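Cytochrome c (Rhodothermus marinus, PDB 3CP5) binds a single covalently attached heme c and probably carries electrons. Local coordinates at residues A[14-20]-A[73-78]. Numbering follows the deposited sequence.
Sequences AAEIGPV and MNVMLN. With HEC (heme c), chain C.
Val20 sets its CG2 methyl against Leu77 CD1 at 3.7 Å and, more loosely, against the CB of Met73, so that one methyl touches two side chains of helix 69-77. Pro19, behind a cis peptide bond, slides its ring past Asn74, with CD 3.5 Å from Asn78 CB. In this cytochrome c fold, the end of helix 10-17 and the turn after it are thus fastened to the side of helix 69-77 turned from the heme; elsewhere round the same helix, Val75 CG1 lies against the porphyrin ring and Met76 against the heme methyl CMB.

Outward from the methyls the contact turns polar. With CG beside its own backbone N (chi1 -75°), Asn74 pushes its amide into the turn and grips three backbone groups. Its OD1 takes the N-H of Val20 in the carbonyl plane, on a lone pair, at 2.8 Å, while ND2 returns a nearly straight bond to Val20 O at 3.0 Å. The second N-H of ND2 reaches Ala14 O from above its carbonyl plane, across from Gly18 N on the other face. Were Asn74 an alanine, Val20 N and O would probably lose these mates, Ala14 O its second donor, and the turn would be freer to shift.

Asn78 ends the row: its OD1 caps Gly81 N of helix 79-85, and its ND2 meets Gly18 O at 3.0 Å, the N-H pointing almost straight at the oxygen (172°).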
loop_
_atom_site.group_PDB
_atom_site.type_symbol
_atom_site.label_atom_id
_atom_site.label_comp_id
_atom_site.label_asym_id
_atom_site.label_seq_id
_atom_site.Cartn_x
_atom_site.Cartn_y
_atom_site.Cartn_z
ATOM N N ALA A 14 -9.117 -7.334 5.416
ATOM C CA ALA A 14 -8.021 -7.433 4.446
ATOM C C ALA A 14 -7.300 -8.765 4.534
ATOM O O ALA A 14 -6.930 -9.328 3.499
ATOM C CB ALA A 14 -7.005 -6.342 4.634
ATOM N N ALA A 15 -7.093 -9.261 5.737
ATOM C CA ALA A 15 -6.387 -10.557 5.911
ATOM C C ALA A 15 -7.250 -11.668 5.334
ATOM O O ALA A 15 -6.737 -12.596 4.718
ATOM C CB ALA A 15 -6.020 -10.756 7.360
ATOM N N GLU A 16 -8.566 -11.597 5.463
ATOM C CA GLU A 16 -9.446 -12.602 4.905
ATOM C C GLU A 16 -9.474 -12.517 3.378
ATOM O O GLU A 16 -9.502 -13.581 2.750
ATOM C CB GLU A 16 -10.857 -12.389 5.452
ATOM C CG GLU A 16 -10.925 -12.773 6.908
ATOM C CD GLU A 16 -12.287 -12.533 7.536
ATOM O OE1 GLU A 16 -13.113 -11.863 6.894
ATOM O OE2 GLU A 16 -12.479 -13.004 8.659
ATOM N N ILE A 17 -9.394 -11.352 2.764
ATOM C CA ILE A 17 -9.360 -11.274 1.303
ATOM C C ILE A 17 -8.063 -11.799 0.737
ATOM O O ILE A 17 -8.059 -12.531 -0.259
ATOM C CB ILE A 17 -9.615 -9.831 0.896
ATOM C CG1 ILE A 17 -11.022 -9.351 1.267
ATOM C CG2 ILE A 17 -9.340 -9.550 -0.568
ATOM C CD1 ILE A 17 -11.132 -7.853 1.300
ATOM N N GLY A 18 -6.915 -11.504 1.348
ATOM C CA GLY A 18 -5.641 -12.005 0.887
ATOM C C GLY A 18 -5.096 -11.273 -0.308
ATOM O O GLY A 18 -5.730 -10.309 -0.790
ATOM N N PRO A 19 -3.940 -11.707 -0.834
ATOM C CA PRO A 19 -3.259 -12.933 -0.486
ATOM C C PRO A 19 -2.476 -12.955 0.812
ATOM O O PRO A 19 -2.301 -14.038 1.371
ATOM C CB PRO A 19 -2.254 -13.101 -1.628
ATOM C CG PRO A 19 -1.991 -11.734 -2.164
ATOM C CD PRO A 19 -3.325 -11.019 -1.987
ATOM N N VAL A 20 -2.020 -11.821 1.300
ATOM C CA VAL A 20 -1.227 -11.767 2.523
ATOM C C VAL A 20 -2.143 -11.904 3.735
ATOM O O VAL A 20 -3.252 -11.338 3.720
ATOM C CB VAL A 20 -0.404 -10.455 2.546
ATOM C CG1 VAL A 20 0.304 -10.281 3.888
ATOM C CG2 VAL A 20 0.578 -10.414 1.397
ATOM N N MET A 73 -0.462 -4.146 1.901
ATOM C CA MET A 73 0.122 -5.191 1.057
ATOM C C MET A 73 -0.886 -5.740 0.072
ATOM O O MET A 73 -0.572 -5.931 -1.112
ATOM C CB MET A 73 0.653 -6.351 1.930
ATOM C CG MET A 73 1.805 -5.952 2.833
ATOM S SD MET A 73 3.338 -5.884 1.884
ATOM C CE MET A 73 3.643 -7.622 1.627
ATOM N N ASN A 74 -2.124 -5.992 0.514
ATOM C CA ASN A 74 -3.099 -6.615 -0.404
ATOM C C ASN A 74 -3.681 -5.653 -1.426
ATOM O O ASN A 74 -4.090 -6.066 -2.503
ATOM C CB ASN A 74 -4.173 -7.311 0.440
ATOM C CG ASN A 74 -3.646 -8.591 1.044
ATOM O OD1 ASN A 74 -2.638 -9.155 0.615
ATOM N ND2 ASN A 74 -4.274 -9.109 2.063
ATOM N N VAL A 75 -3.730 -4.352 -1.130
ATOM C CA VAL A 75 -4.065 -3.351 -2.158
ATOM C C VAL A 75 -3.018 -3.401 -3.267
ATOM O O VAL A 75 -3.359 -3.389 -4.452
ATOM C CB VAL A 75 -4.188 -1.936 -1.554
ATOM C CG1 VAL A 75 -4.235 -0.906 -2.666
ATOM C CG2 VAL A 75 -5.433 -1.797 -0.676
ATOM N N MET A 76 -1.713 -3.477 -2.920
ATOM C CA MET A 76 -0.662 -3.589 -3.920
ATOM C C MET A 76 -0.693 -4.877 -4.732
ATOM O O MET A 76 -0.505 -4.860 -5.972
ATOM C CB MET A 76 0.742 -3.458 -3.250
ATOM C CG MET A 76 1.102 -2.057 -2.796
ATOM S SD MET A 76 2.862 -2.080 -2.305
ATOM C CE MET A 76 2.758 -2.152 -0.524
ATOM N N LEU A 77 -0.900 -6.003 -4.051
ATOM C CA LEU A 77 -0.793 -7.313 -4.651
ATOM C C LEU A 77 -2.073 -7.809 -5.333
ATOM O O LEU A 77 -1.956 -8.633 -6.258
ATOM C CB LEU A 77 -0.338 -8.331 -3.618
ATOM C CG LEU A 77 1.069 -8.068 -3.110
ATOM C CD1 LEU A 77 1.338 -8.878 -1.827
ATOM C CD2 LEU A 77 2.100 -8.447 -4.140
ATOM N N ASN A 78 -3.214 -7.310 -4.853
ATOM C CA ASN A 78 -4.558 -7.760 -5.237
ATOM C C ASN A 78 -5.533 -6.613 -5.270
ATOM O O ASN A 78 -6.565 -6.635 -4.598
ATOM C CB ASN A 78 -5.004 -8.869 -4.251
ATOM C CG ASN A 78 -6.283 -9.532 -4.631
ATOM O OD1 ASN A 78 -6.730 -9.518 -5.777
ATOM N ND2 ASN A 78 -6.841 -10.176 -3.617
HETATM FE FE HEC C . -2.733 3.011 -5.610
HETATM C CHA HEC C . -5.519 3.530 -3.698
HETATM C CHB HEC C . -0.970 2.096 -2.840
HETATM C CHC HEC C . -0.077 2.174 -7.615
HETATM C CHD HEC C . -4.275 4.457 -8.254
HETATM N NA HEC C . -3.159 2.874 -3.675
HETATM C C1A HEC C . -4.387 3.070 -3.040
HETATM C C2A HEC C . -4.274 2.691 -1.653
HETATM C C3A HEC C . -3.009 2.324 -1.407
HETATM C C4A HEC C . -2.319 2.411 -2.687
HETATM C CMA HEC C . -2.377 1.874 -0.071
HETATM C CAA HEC C . -5.361 2.865 -0.565
HETATM C CBA HEC C . -5.272 4.206 0.167
HETATM C CGA HEC C . -6.173 4.289 1.376
HETATM O O1A HEC C . -6.350 5.440 1.894
HETATM O O2A HEC C . -6.660 3.228 1.852
HETATM N NB HEC C . -0.874 2.338 -5.313
HETATM C C1B HEC C . -0.299 2.145 -4.071
HETATM C C2B HEC C . 1.063 1.713 -4.246
HETATM C C3B HEC C . 1.327 1.642 -5.583
HETATM C C4B HEC C . 0.100 2.038 -6.243
HETATM C CMB HEC C . 2.006 1.426 -3.051
HETATM C CAB HEC C . 2.581 1.075 -6.277
HETATM C CBB HEC C . 2.883 -0.261 -5.929
HETATM N NC HEC C . -2.300 3.197 -7.551
HETATM C C1C HEC C . -1.165 2.763 -8.234
HETATM C C2C HEC C . -1.249 3.107 -9.639
HETATM C C3C HEC C . -2.412 3.748 -9.832
HETATM C C4C HEC C . -3.040 3.859 -8.536
HETATM C CMC HEC C . -0.067 2.962 -10.589
HETATM C CAC HEC C . -2.891 4.538 -11.088
HETATM C CBC HEC C . -2.978 3.733 -12.257
HETATM N ND HEC C . -4.541 3.811 -5.897
HETATM C C1D HEC C . -4.990 4.385 -7.081
HETATM C C2D HEC C . -6.347 4.897 -6.881
HETATM C C3D HEC C . -6.716 4.531 -5.648
HETATM C C4D HEC C . -5.558 3.932 -5.016
HETATM C CMD HEC C . -7.123 5.589 -8.035
HETATM C CAD HEC C . -8.080 4.678 -4.949
HETATM C CBD HEC C . -8.908 3.385 -5.148
HETATM C CGD HEC C . -9.177 3.183 -6.621
HETATM O O1D HEC C . -8.732 2.146 -7.193
HETATM O O2D HEC C . -9.843 4.128 -7.191
#